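Local atomic coordinates of BH0493 protein (Bacillus halodurans C-125, PDB entry 2QEE), a protein that binds zinc and is probably a metal-dependent hydrolase of the amidohydrolase superfamily. Residues M339-M344 with I380-D385; G37-W42 with D151-S156; V63-F68 with P269-A274; D284-L289 with F298-L303; Q103-D108 with L134-V139. All blocks are in the same frame, centred on the assembly; numbering follows the deposited sequence.

Contact 1 of 5, residues M339-M344 with I380-D385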
# COMPACT_ATOMS: atom_id res chain seq x y z
N MET C 339 -1.47 -9.05 1.70
CA MET C 339 -0.70 -9.41 2.86
C MET C 339 -0.16 -10.83 2.72
O MET C 339 0.98 -11.07 3.04
CB MET C 339 -1.61 -9.32 4.10
CG MET C 339 -1.80 -7.88 4.61
SD MET C 339 -2.95 -7.90 6.04
CE MET C 339 -1.95 -8.88 7.22
N THR C 340 -1.00 -11.78 2.30
CA THR C 340 -0.62 -13.18 2.20
C THR C 340 0.52 -13.35 1.17
O THR C 340 1.44 -14.12 1.39
CB THR C 340 -1.88 -14.06 1.93
OG1 THR C 340 -2.83 -13.86 3.01
CG2 THR C 340 -1.55 -15.55 1.87
N ARG C 341 0.44 -12.62 0.07
CA ARG C 341 1.48 -12.68 -0.95
C ARG C 341 2.80 -12.12 -0.42
O ARG C 341 3.86 -12.73 -0.61
CB ARG C 341 1.01 -11.95 -2.24
CG ARG C 341 -0.09 -12.76 -2.94
CD ARG C 341 -0.67 -12.09 -4.14
NE ARG C 341 -1.69 -12.98 -4.73
CZ ARG C 341 -1.39 -13.98 -5.60
NH1 ARG C 341 -0.11 -14.16 -6.03
NH2 ARG C 341 -2.34 -14.76 -6.04
N MET C 342 2.77 -10.94 0.20
CA MET C 342 3.99 -10.34 0.78
C MET C 342 4.61 -11.28 1.81
O MET C 342 5.81 -11.53 1.79
CB MET C 342 3.73 -8.97 1.45
CG MET C 342 3.33 -7.85 0.43
SD MET C 342 3.29 -6.27 1.28
CE MET C 342 1.83 -6.37 2.35
N ARG C 343 3.74 -11.86 2.63
CA ARG C 343 4.21 -12.76 3.67
C ARG C 343 4.87 -14.01 3.05
O ARG C 343 5.95 -14.40 3.46
CB ARG C 343 3.04 -13.16 4.57
CG ARG C 343 2.64 -11.98 5.47
CD ARG C 343 1.31 -12.27 6.12
NE ARG C 343 1.06 -11.27 7.15
CZ ARG C 343 0.07 -11.43 8.05
NH1 ARG C 343 -0.72 -12.48 7.97
NH2 ARG C 343 -0.09 -10.56 9.07
N MET C 344 4.23 -14.64 2.10
CA MET C 344 4.77 -15.87 1.53
C MET C 344 6.03 -15.53 0.76
O MET C 344 6.96 -16.31 0.76
CB MET C 344 3.76 -16.54 0.63
CG MET C 344 4.20 -18.04 0.32
SD MET C 344 2.86 -19.02 -0.33
CE MET C 344 1.89 -19.27 1.18
N ILE C 380 -1.35 -21.72 -5.03
CA ILE C 380 -1.36 -22.21 -6.44
C ILE C 380 -0.28 -21.41 -7.24
O ILE C 380 0.60 -22.00 -7.90
CB ILE C 380 -2.78 -22.16 -7.09
CG1 ILE C 380 -3.67 -23.22 -6.45
CG2 ILE C 380 -2.64 -22.43 -8.58
CD1 ILE C 380 -5.22 -23.02 -6.63
N ASP C 381 -0.32 -20.08 -7.13
CA ASP C 381 0.67 -19.25 -7.85
C ASP C 381 2.10 -19.57 -7.42
O ASP C 381 3.01 -19.65 -8.26
CB ASP C 381 0.39 -17.76 -7.56
CG ASP C 381 -0.66 -17.17 -8.50
OD1 ASP C 381 -1.05 -17.83 -9.53
OD2 ASP C 381 -1.12 -16.02 -8.22
N LYS C 382 2.32 -19.70 -6.09
CA LYS C 382 3.68 -19.95 -5.59
C LYS C 382 4.20 -21.34 -5.96
O LYS C 382 5.36 -21.47 -6.34
CB LYS C 382 3.76 -19.70 -4.06
CG LYS C 382 4.06 -18.23 -3.71
CD LYS C 382 3.01 -17.24 -4.25
CE LYS C 382 3.34 -15.74 -3.87
NZ LYS C 382 4.53 -15.34 -4.69
N TYR C 383 3.36 -22.37 -5.85
CA TYR C 383 3.74 -23.68 -6.31
C TYR C 383 3.99 -23.68 -7.79
O TYR C 383 4.99 -24.28 -8.24
CB TYR C 383 2.69 -24.72 -5.96
CG TYR C 383 2.64 -25.06 -4.49
CD1 TYR C 383 3.80 -25.49 -3.79
CD2 TYR C 383 1.42 -25.03 -3.80
CE1 TYR C 383 3.73 -25.87 -2.44
CE2 TYR C 383 1.34 -25.38 -2.44
CZ TYR C 383 2.50 -25.77 -1.79
OH TYR C 383 2.36 -26.13 -0.46
N ASP C 384 3.12 -23.02 -8.56
CA ASP C 384 3.32 -23.00 -10.02
C ASP C 384 4.64 -22.37 -10.39
O ASP C 384 5.32 -22.85 -11.29
CB ASP C 384 2.18 -22.32 -10.75
CG ASP C 384 2.17 -22.66 -12.27
OD1 ASP C 384 2.44 -23.82 -12.62
OD2 ASP C 384 1.89 -21.75 -13.04
N ASP C 385 5.02 -21.29 -9.71
CA ASP C 385 6.29 -20.65 -10.00
C ASP C 385 7.48 -21.58 -9.79
O ASP C 385 8.40 -21.54 -10.59
CB ASP C 385 6.43 -19.37 -9.16
CG ASP C 385 5.61 -18.20 -9.76
OD1 ASP C 385 5.05 -18.31 -10.90
OD2 ASP C 385 5.54 -17.14 -9.11

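Contact 2 of 5, residues G37-W42 with D151-S156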
# COMPACT_ATOMS: atom_id res chain seq x y z
N GLY C 37 -21.91 -21.19 28.63
CA GLY C 37 -23.26 -20.59 28.50
C GLY C 37 -23.48 -19.42 27.55
O GLY C 37 -22.94 -19.40 26.44
N GLU C 38 -24.32 -18.47 27.97
CA GLU C 38 -24.81 -17.36 27.14
C GLU C 38 -23.75 -16.45 26.51
O GLU C 38 -24.06 -15.76 25.53
CB GLU C 38 -25.79 -16.47 27.93
CG GLU C 38 -27.11 -17.15 28.36
CD GLU C 38 -28.03 -17.56 27.20
OE1 GLU C 38 -29.24 -17.76 27.44
OE2 GLU C 38 -27.55 -17.68 26.04
N ILE C 39 -22.55 -16.42 27.07
CA ILE C 39 -21.47 -15.60 26.49
C ILE C 39 -21.02 -16.13 25.12
O ILE C 39 -20.41 -15.39 24.36
CB ILE C 39 -20.19 -15.43 27.36
CG1 ILE C 39 -19.71 -16.75 27.93
CG2 ILE C 39 -20.40 -14.41 28.45
CD1 ILE C 39 -18.32 -16.60 28.57
N LEU C 40 -21.28 -17.41 24.83
CA LEU C 40 -21.18 -17.91 23.44
C LEU C 40 -22.34 -17.37 22.62
O LEU C 40 -23.51 -17.83 22.77
CB LEU C 40 -21.14 -19.46 23.40
CG LEU C 40 -21.10 -20.05 21.98
CD1 LEU C 40 -19.76 -19.75 21.30
CD2 LEU C 40 -21.27 -21.58 22.01
N LEU C 41 -22.02 -16.43 21.71
CA LEU C 41 -23.04 -15.80 20.86
C LEU C 41 -23.22 -16.61 19.60
O LEU C 41 -22.23 -17.01 18.97
CB LEU C 41 -22.63 -14.36 20.46
CG LEU C 41 -22.37 -13.44 21.67
CD1 LEU C 41 -22.01 -12.04 21.18
CD2 LEU C 41 -23.64 -13.35 22.62
N TRP C 42 -24.47 -16.85 19.22
CA TRP C 42 -24.82 -17.54 17.98
C TRP C 42 -26.20 -17.26 17.50
O TRP C 42 -27.06 -16.87 18.29
CB TRP C 42 -24.63 -19.04 18.05
CG TRP C 42 -25.44 -19.84 19.08
CD1 TRP C 42 -25.18 -19.97 20.41
CD2 TRP C 42 -26.56 -20.70 18.80
NE1 TRP C 42 -26.11 -20.85 21.01
CE2 TRP C 42 -26.97 -21.29 20.04
CE3 TRP C 42 -27.27 -21.01 17.64
CZ2 TRP C 42 -28.04 -22.20 20.12
CZ3 TRP C 42 -28.39 -21.89 17.72
CH2 TRP C 42 -28.75 -22.47 18.97
N ASP C 151 -16.68 -10.07 34.81
CA ASP C 151 -17.47 -10.79 35.85
C ASP C 151 -18.21 -12.02 35.33
O ASP C 151 -18.19 -13.08 35.97
CB ASP C 151 -18.45 -9.83 36.54
CG ASP C 151 -17.76 -8.71 37.30
OD1 ASP C 151 -16.53 -8.76 37.55
OD2 ASP C 151 -18.47 -7.74 37.65
N ASN C 152 -18.88 -11.87 34.20
CA ASN C 152 -19.61 -12.97 33.60
C ASN C 152 -18.75 -14.11 32.99
O ASN C 152 -19.26 -15.20 32.73
CB ASN C 152 -20.62 -12.47 32.59
CG ASN C 152 -21.41 -13.59 31.97
OD1 ASN C 152 -21.18 -13.95 30.82
ND2 ASN C 152 -22.32 -14.20 32.74
N GLU C 153 -17.47 -13.86 32.77
CA GLU C 153 -16.61 -14.96 32.38
C GLU C 153 -15.92 -15.53 33.60
O GLU C 153 -15.74 -16.74 33.72
CB GLU C 153 -15.54 -14.48 31.39
CG GLU C 153 -16.02 -13.93 30.06
CD GLU C 153 -14.82 -13.51 29.20
OE1 GLU C 153 -14.94 -12.44 28.50
OE2 GLU C 153 -13.77 -14.24 29.30
N ARG C 154 -15.46 -14.65 34.48
CA ARG C 154 -14.68 -15.04 35.65
C ARG C 154 -15.41 -16.15 36.46
O ARG C 154 -14.78 -17.10 36.92
CB ARG C 154 -14.33 -13.80 36.52
CG ARG C 154 -13.21 -14.10 37.54
CD ARG C 154 -12.66 -12.85 38.29
NE ARG C 154 -13.71 -12.17 39.02
CZ ARG C 154 -14.44 -11.19 38.51
NH1 ARG C 154 -14.22 -10.79 37.26
NH2 ARG C 154 -15.38 -10.60 39.24
N ILE C 155 -16.73 -16.05 36.52
CA ILE C 155 -17.58 -16.99 37.31
C ILE C 155 -17.38 -18.47 36.95
O ILE C 155 -17.09 -19.32 37.83
CB ILE C 155 -19.08 -16.61 37.18
CG1 ILE C 155 -19.33 -15.26 37.89
CG2 ILE C 155 -19.94 -17.66 37.86
CD1 ILE C 155 -20.80 -14.78 37.96
N SER C 156 -17.51 -18.77 35.65
CA SER C 156 -17.34 -20.13 35.17
C SER C 156 -15.97 -20.68 35.58
O SER C 156 -15.85 -21.83 36.02
CB SER C 156 -17.53 -20.19 33.65
OG SER C 156 -18.82 -19.72 33.27

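Contact 3 of 5, residues V63-F68 with P269-A274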
# COMPACT_ATOMS: atom_id res chain seq x y z
N VAL C 63 -32.49 6.06 11.22
CA VAL C 63 -32.70 5.74 12.62
C VAL C 63 -31.50 6.26 13.43
O VAL C 63 -30.33 6.05 13.05
CB VAL C 63 -32.90 4.20 12.81
CG1 VAL C 63 -32.89 3.78 14.27
CG2 VAL C 63 -34.19 3.73 12.14
N SER C 64 -31.76 6.94 14.55
CA SER C 64 -30.67 7.47 15.36
C SER C 64 -29.93 6.36 16.09
O SER C 64 -30.50 5.32 16.38
CB SER C 64 -31.21 8.49 16.38
OG SER C 64 -31.74 7.80 17.51
N ILE C 65 -28.68 6.61 16.46
CA ILE C 65 -27.94 5.62 17.23
C ILE C 65 -28.64 5.24 18.55
O ILE C 65 -28.68 4.06 18.94
CB ILE C 65 -26.41 6.00 17.45
CG1 ILE C 65 -25.62 4.82 18.03
CG2 ILE C 65 -26.24 7.23 18.34
CD1 ILE C 65 -25.62 3.52 17.11
N GLU C 66 -29.19 6.25 19.24
CA GLU C 66 -29.95 6.02 20.48
C GLU C 66 -31.15 5.09 20.20
O GLU C 66 -31.38 4.13 20.93
CB GLU C 66 -30.42 7.36 21.08
CG GLU C 66 -29.28 8.32 21.43
CD GLU C 66 -28.65 9.01 20.21
OE1 GLU C 66 -29.35 9.20 19.19
OE2 GLU C 66 -27.46 9.38 20.30
N ALA C 67 -31.90 5.36 19.13
CA ALA C 67 -33.06 4.56 18.82
C ALA C 67 -32.60 3.14 18.51
O ALA C 67 -33.23 2.17 18.95
CB ALA C 67 -33.84 5.15 17.66
N PHE C 68 -31.47 3.01 17.81
CA PHE C 68 -30.92 1.69 17.48
C PHE C 68 -30.65 0.84 18.74
O PHE C 68 -31.07 -0.32 18.84
CB PHE C 68 -29.66 1.81 16.59
CG PHE C 68 -29.08 0.47 16.20
CD1 PHE C 68 -29.60 -0.24 15.12
CD2 PHE C 68 -28.04 -0.08 16.94
CE1 PHE C 68 -29.09 -1.51 14.81
CE2 PHE C 68 -27.53 -1.35 16.62
CZ PHE C 68 -28.05 -2.04 15.55
N PRO C 269 -17.68 7.18 20.55
CA PRO C 269 -18.13 6.37 21.71
C PRO C 269 -19.53 5.79 21.59
O PRO C 269 -19.73 4.65 22.03
CB PRO C 269 -18.06 7.35 22.88
CG PRO C 269 -16.93 8.30 22.47
CD PRO C 269 -17.23 8.52 20.98
N ALA C 270 -20.46 6.52 20.96
CA ALA C 270 -21.87 6.09 20.94
C ALA C 270 -22.02 4.79 20.15
O ALA C 270 -23.00 4.02 20.35
CB ALA C 270 -22.77 7.18 20.35
N LEU C 271 -21.06 4.54 19.25
CA LEU C 271 -21.06 3.30 18.45
C LEU C 271 -20.63 2.04 19.20
O LEU C 271 -20.68 0.95 18.62
CB LEU C 271 -20.21 3.45 17.16
CG LEU C 271 -20.85 4.24 16.03
CD1 LEU C 271 -19.92 4.28 14.76
CD2 LEU C 271 -22.24 3.67 15.67
N GLY C 272 -20.20 2.17 20.46
CA GLY C 272 -19.77 1.03 21.26
C GLY C 272 -18.62 0.31 20.59
O GLY C 272 -17.65 0.97 20.18
N ASP C 273 -18.74 -1.01 20.46
CA ASP C 273 -17.73 -1.85 19.81
C ASP C 273 -17.45 -1.47 18.35
O ASP C 273 -16.37 -1.77 17.85
CB ASP C 273 -18.13 -3.34 19.90
CG ASP C 273 -18.02 -3.89 21.32
OD1 ASP C 273 -17.30 -3.29 22.15
OD2 ASP C 273 -18.62 -4.96 21.61
N ALA C 274 -18.42 -0.82 17.68
CA ALA C 274 -18.24 -0.28 16.30
C ALA C 274 -17.53 1.10 16.27
O ALA C 274 -17.46 1.76 15.21
CB ALA C 274 -19.63 -0.17 15.60

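Contact 4 of 5, residues D284-L289 with F298-L303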
# COMPACT_ATOMS: atom_id res chain seq x y z
N ASP C 284 9.37 0.45 16.48
CA ASP C 284 10.48 0.46 17.44
C ASP C 284 10.26 -0.42 18.67
O ASP C 284 11.22 -1.11 19.13
CB ASP C 284 10.76 1.91 17.89
CG ASP C 284 11.42 2.77 16.80
OD1 ASP C 284 11.62 2.30 15.66
OD2 ASP C 284 11.72 3.96 17.10
N GLY C 285 9.06 -0.37 19.24
CA GLY C 285 8.83 -1.08 20.53
C GLY C 285 8.88 -2.56 20.28
O GLY C 285 9.35 -3.34 21.14
N VAL C 286 8.28 -2.98 19.17
CA VAL C 286 8.24 -4.42 18.81
C VAL C 286 9.66 -4.91 18.53
O VAL C 286 10.06 -5.98 19.01
CB VAL C 286 7.35 -4.73 17.57
CG1 VAL C 286 7.32 -6.24 17.33
CG2 VAL C 286 5.91 -4.13 17.78
N GLU C 287 10.41 -4.13 17.75
CA GLU C 287 11.82 -4.40 17.48
C GLU C 287 12.63 -4.57 18.78
O GLU C 287 13.39 -5.54 18.95
CB GLU C 287 12.39 -3.24 16.63
CG GLU C 287 13.83 -3.48 16.22
CD GLU C 287 14.52 -2.20 15.80
OE1 GLU C 287 13.88 -1.37 15.12
OE2 GLU C 287 15.72 -2.03 16.11
N HIS C 288 12.46 -3.62 19.68
CA HIS C 288 13.16 -3.68 20.96
C HIS C 288 12.82 -4.95 21.76
O HIS C 288 13.71 -5.68 22.26
CB HIS C 288 12.83 -2.41 21.78
CG HIS C 288 13.46 -2.41 23.13
ND1 HIS C 288 14.61 -1.69 23.41
CD2 HIS C 288 13.16 -3.11 24.25
CE1 HIS C 288 14.97 -1.94 24.66
NE2 HIS C 288 14.09 -2.76 25.20
N LEU C 289 11.53 -5.25 21.86
CA LEU C 289 11.06 -6.42 22.58
C LEU C 289 11.70 -7.67 21.99
O LEU C 289 12.25 -8.48 22.72
CB LEU C 289 9.54 -6.49 22.53
CG LEU C 289 8.81 -5.57 23.54
CD1 LEU C 289 7.30 -5.46 23.24
CD2 LEU C 289 9.02 -6.11 24.99
N PHE C 298 6.84 -13.93 20.80
CA PHE C 298 5.85 -12.90 20.61
C PHE C 298 5.02 -13.22 19.37
O PHE C 298 5.59 -13.54 18.29
CB PHE C 298 6.56 -11.56 20.37
CG PHE C 298 7.44 -11.14 21.52
CD1 PHE C 298 6.90 -10.29 22.51
CD2 PHE C 298 8.76 -11.60 21.64
CE1 PHE C 298 7.70 -9.91 23.59
CE2 PHE C 298 9.56 -11.18 22.75
CZ PHE C 298 8.99 -10.34 23.70
N LEU C 299 3.71 -13.18 19.54
CA LEU C 299 2.79 -13.31 18.40
C LEU C 299 2.33 -11.90 18.10
O LEU C 299 1.92 -11.20 19.02
CB LEU C 299 1.60 -14.18 18.80
CG LEU C 299 1.87 -15.69 18.86
CD1 LEU C 299 0.81 -16.32 19.84
CD2 LEU C 299 1.70 -16.31 17.45
N VAL C 300 2.38 -11.45 16.84
CA VAL C 300 1.96 -10.05 16.55
C VAL C 300 1.07 -10.02 15.34
O VAL C 300 1.36 -10.71 14.35
CB VAL C 300 3.20 -9.17 16.31
CG1 VAL C 300 2.82 -7.66 15.92
CG2 VAL C 300 4.11 -9.13 17.55
N THR C 301 0.02 -9.24 15.44
CA THR C 301 -0.79 -8.83 14.29
C THR C 301 -0.97 -7.30 14.40
O THR C 301 -1.02 -6.77 15.53
CB THR C 301 -2.13 -9.60 14.22
OG1 THR C 301 -2.68 -9.52 12.89
CG2 THR C 301 -3.20 -9.12 15.24
N MET C 302 -1.10 -6.62 13.25
CA MET C 302 -1.16 -5.14 13.30
C MET C 302 -2.34 -4.66 12.50
O MET C 302 -2.76 -5.32 11.55
CB MET C 302 0.12 -4.46 12.82
CG MET C 302 1.32 -4.78 13.73
SD MET C 302 2.84 -4.00 13.36
CE MET C 302 2.50 -2.38 14.22
N LEU C 303 -2.87 -3.51 12.90
CA LEU C 303 -4.16 -3.11 12.32
C LEU C 303 -4.06 -2.21 11.06
O LEU C 303 -5.01 -2.17 10.26
CB LEU C 303 -5.01 -2.39 13.39
CG LEU C 303 -6.50 -2.16 13.08
CD1 LEU C 303 -7.31 -3.41 12.73
CD2 LEU C 303 -7.15 -1.46 14.37

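Contact 5 of 5, residues Q103-D108 with L134-V139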
# COMPACT_ATOMS: atom_id res chain seq x y z
N GLN C 103 -25.87 -20.00 3.66
CA GLN C 103 -25.71 -21.04 2.65
C GLN C 103 -25.06 -22.29 3.28
O GLN C 103 -25.49 -23.43 3.03
CB GLN C 103 -24.86 -20.50 1.49
CG GLN C 103 -24.92 -21.40 0.26
CD GLN C 103 -23.87 -21.04 -0.74
OE1 GLN C 103 -22.67 -20.87 -0.39
NE2 GLN C 103 -24.30 -20.89 -2.01
N GLY C 104 -24.00 -22.08 4.06
CA GLY C 104 -23.24 -23.18 4.67
C GLY C 104 -24.16 -24.05 5.51
O GLY C 104 -24.01 -25.28 5.56
N LEU C 105 -25.12 -23.40 6.17
CA LEU C 105 -26.02 -24.08 7.10
C LEU C 105 -27.15 -24.82 6.39
O LEU C 105 -27.97 -25.48 7.05
CB LEU C 105 -26.58 -23.05 8.08
CG LEU C 105 -25.58 -22.49 9.14
CD1 LEU C 105 -26.28 -21.29 9.82
CD2 LEU C 105 -25.17 -23.53 10.14
N GLY C 106 -27.17 -24.74 5.06
CA GLY C 106 -28.23 -25.37 4.28
C GLY C 106 -29.45 -24.47 4.20
O GLY C 106 -30.51 -24.91 3.71
N LEU C 107 -29.31 -23.21 4.61
CA LEU C 107 -30.39 -22.26 4.37
C LEU C 107 -30.27 -21.67 2.96
O LEU C 107 -29.26 -21.84 2.26
CB LEU C 107 -30.50 -21.22 5.48
CG LEU C 107 -30.52 -21.85 6.89
CD1 LEU C 107 -30.40 -20.90 8.00
CD2 LEU C 107 -31.86 -22.64 7.12
N ASP C 108 -31.30 -20.97 2.51
CA ASP C 108 -31.30 -20.52 1.15
C ASP C 108 -31.36 -18.99 1.06
O ASP C 108 -32.41 -18.39 1.27
CB ASP C 108 -32.50 -21.17 0.45
CG ASP C 108 -32.60 -20.83 -1.01
OD1 ASP C 108 -31.66 -20.22 -1.59
OD2 ASP C 108 -33.65 -21.20 -1.59
N LEU C 134 -18.51 -26.26 13.65
CA LEU C 134 -17.11 -26.65 13.56
C LEU C 134 -16.89 -27.68 12.43
O LEU C 134 -15.81 -27.71 11.81
CB LEU C 134 -16.61 -27.24 14.89
CG LEU C 134 -16.58 -26.25 16.08
CD1 LEU C 134 -15.85 -26.91 17.28
CD2 LEU C 134 -15.89 -24.99 15.69
N GLN C 135 -17.89 -28.52 12.22
CA GLN C 135 -17.83 -29.49 11.14
C GLN C 135 -17.85 -28.79 9.77
O GLN C 135 -16.97 -29.02 8.90
CB GLN C 135 -18.99 -30.49 11.27
CG GLN C 135 -18.89 -31.63 10.31
CD GLN C 135 -19.30 -31.24 8.91
OE1 GLN C 135 -20.34 -30.62 8.70
NE2 GLN C 135 -18.50 -31.67 7.93
N LEU C 136 -18.85 -27.94 9.58
CA LEU C 136 -19.01 -27.15 8.33
C LEU C 136 -17.81 -26.28 8.01
O LEU C 136 -17.40 -26.20 6.83
CB LEU C 136 -20.25 -26.27 8.37
CG LEU C 136 -21.57 -26.98 8.17
CD1 LEU C 136 -22.70 -26.00 8.53
CD2 LEU C 136 -21.68 -27.50 6.74
N ALA C 137 -17.26 -25.62 9.03
CA ALA C 137 -16.08 -24.77 8.85
C ALA C 137 -14.78 -25.59 8.89
O ALA C 137 -13.69 -25.04 8.72
CB ALA C 137 -16.06 -23.62 9.91
N ASN C 138 -14.86 -26.91 9.16
CA ASN C 138 -13.65 -27.72 9.35
C ASN C 138 -12.63 -27.10 10.30
O ASN C 138 -11.43 -26.97 9.97
CB ASN C 138 -12.98 -28.06 7.99
CG ASN C 138 -12.08 -29.26 8.07
OD1 ASN C 138 -12.02 -29.98 9.09
ND2 ASN C 138 -11.28 -29.45 7.00
N VAL C 139 -13.09 -26.71 11.50
CA VAL C 139 -12.22 -26.17 12.53
C VAL C 139 -12.13 -27.18 13.69
O VAL C 139 -13.16 -27.56 14.27
CB VAL C 139 -12.74 -24.83 13.07
CG1 VAL C 139 -11.97 -24.39 14.33
CG2 VAL C 139 -12.64 -23.75 11.96

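Contact 1 of 5, residues M339-M344 with I380-D385
Arg341 and Asp381 join a near-parallel helix pair, 333-347 and 363-388; the axes of the two short segments come no closer than 11.7 Å, their directions 34° apart, and over such a gap long side chains do the touching. The polar part is a salt bridge. Arg341 NH2 lies 2.8 Å from Asp381 OD2, and NH1 adds a weak bond to the same oxygen, so both terminal nitrogens converge on one atom. OD2 lies near the guanidinium plane, at its edge; the carboxylate is turned 56° from the guanidinium, and NH2 meets OD2 on its anti side, tilted well out of the carboxylate plane. An arginine chain extended from CG to NE spans the distance, and Asn337 takes its NE. With an alanine at Arg341, Asp381 OD2 would probably lose both donors and keep its charge balanced mainly through OD1, which pairs with Arg8. Helix 333-347 also carries the metal-binding Glu334, its side chain about 9 Å from that of Arg341. The apolar part is Met344 against the aliphatic stem of Lys382, whose NZ forms a salt bridge with Glu345 and stays 5.0 Å from Arg341 NH1. Met344, its CG anti to the backbone N (chi1 -165°), sets SD 3.7 Å from Lys382 CG.

Contact 2 of 5, residues G37-W42 with D151-S156
Ile39 reaches helix 151-158 with the tip of its longer branch: CD1 packs 3.8 Å from CG of Glu153, and the two side chains cross at about a right angle. Its CG2 branch faces Asn152, but there the modelled approach is too short to be trusted, so the evidence for the contact rests on the Glu153 pair. The isoleucine holds CG1 between the backbone N and the carbonyl carbon (chi1 46°), which sends CD1 outward to the methylene of the glutamate. Glu153 presents that methylene from a chain extended beyond CG, while its carboxylate goes on to accept from Asp147 N through OE2. Behind Ile39, the turn is closed by Leu40 N to Gly37 O at 3.1 Å. At the start of the helix, Arg154 and Asp151 form a salt bridge of their own. Phe32 touches both Ile39 and Glu153, and the Glu153 side chain lies about 7 Å from that of the zinc ligand His30. The contact thus sets the loop between strand 24-26 and helix 44-48 against helix 151-158, which follows strand 139-143 of the same parallel sheet.

Contact 3 of 5, residues V63-F68 with P269-A274
Ile65 and Ala270 bring their backbones closest, with CA atoms 7.1 Å apart, where the first turn of helix 65-70 meets a 3-10 segment in the loop between strands 257-264 and 277-278. Ile65 carries the helix side of the contact and uses both branches. Its CG1 stands anti to the backbone N (chi1 -169°) and passes 3.6 Å from Ala270 O, a van der Waals approach to a carbonyl whose hydrogen bond comes from Trp69 NE1. From there CD1 reaches CD2 of Leu271 at 3.7 Å, the two side chains crossing at about a right angle. The shorter branch, CG2, meets the methyl CB of Ala270 at 4.0 Å. Leu271 begins obliquely to the helix, yet its end turns inward to give Ile65 this second apolar partner. Met58 of helix 51-58 touches both Ile65 and Leu271, so the apolar patch extends onto a third element. Leu271 also packs on Lys317 of the third subunit, which places this loop beside the trimer interface. The start of the helix is fixed by Ser64, whose OG accepts from Ala67 N at 2.9 Å with an N-H...O angle of 162°. These features are those of a serine N-capped helix whose first turn packs on a 3-10 connection between antiparallel strands, a structural contact away from the metal site.

Contact 4 of 5, residues D284-L289 with F298-L303
Phe298 and Leu289 pack helix 284-292 onto strand 298-302, the helix-on-sheet layer of an alpha/beta fold; the strand is parallel to both 257-264 and 321-323, as expected in the barrel of an amidohydrolase. From CB, which leaves the strand toward the helix, Phe298 places CG anti to the carbonyl carbon (chi1 -60°) and carries the ring to Leu289. CE1 comes 4.0 Å from Leu289 CB. At the far end CZ bridges two parts of the same residue, lying 4.1 Å from that CB and 3.9 Å from Leu289 O. On the other side of CZ, CE2 is 3.8 Å from Leu289 O, which lies oblique to the ring. An alanine at Phe298 would probably open a gap beside Leu289, taking away the ring that meets both its CB and its carbonyl. Two residues along the strand, Val300 likewise points toward the helix and meets Val286, about one turn before Leu289. Met259 of the adjoining strand touches both Leu289 and Val300, and Leu314 and Leu311 of helix 308-317 cover Val286 and Val300 respectively, leaving the interface buried. The valine pair is looser than the aromatic contact, with Val286 CG1 4.3 Å from Val300 CG2.

Contact 5 of 5, residues Q103-D108 with L134-V139
Leu136 sets CG anti to its carbonyl carbon (chi1 -75°) and then extends (chi2 168°), which points its forked end at the C-terminal turn of helix 93-104. Both methyls straddle one carbonyl there: Gly104 O is 3.3 Å from Leu136 CD1 and 3.4 Å from CD2, with CG behind them at 4.0 Å. Gly104 and Leu136 are also the nearest backbone pair, their CA atoms 6.9 Å apart, and Gly104 meets the leucine with its backbone carbonyl. Leu105 adds the one apolar side-chain pair of the contact. Although its CB starts away from Leu136, the tip doubles back and CD2 stops 3.8 Å from CD1, with the two chains at about a right angle. Each helix ends in a Schellman motif: Gly106 closes the first with a positive phi of 84°, its N bonded to Gln103 O, and Asn138 closes the second, with Val139 N to Leu134 O at 2.9 Å. The contact thus joins the C-terminal ends of helices 93-104 and 126-136. Helix 114-122 covers Leu105 through Tyr120 and Phe121, helix 363-388 packs on Leu105, Leu134 and Ala137, and the chain after Asn138 enters strand 139-143 of the parallel sheet.

How the contacts relate
From the N terminus, the first long loop to open is that of contact 2, at 37-42, followed by that of contact 3, at 63-68. Contact 5 opens and closes within both, joining the ends of helices 93-104 and 126-136. Contact 2 then closes on helix 151-158, while contact 3 runs on to 269-274, so contacts 2 and 3 cross. Contacts 4 and 1 follow in series: a short helix-to-strand return in the mixed sheet, then the pairing of helices 333-347 and 363-388. Contacts 1 and 4 come within about 5 Å at their nearest atoms without touching, and both meet the second subunit; contacts 1 and 2 lie on opposite sides of the chain's centre.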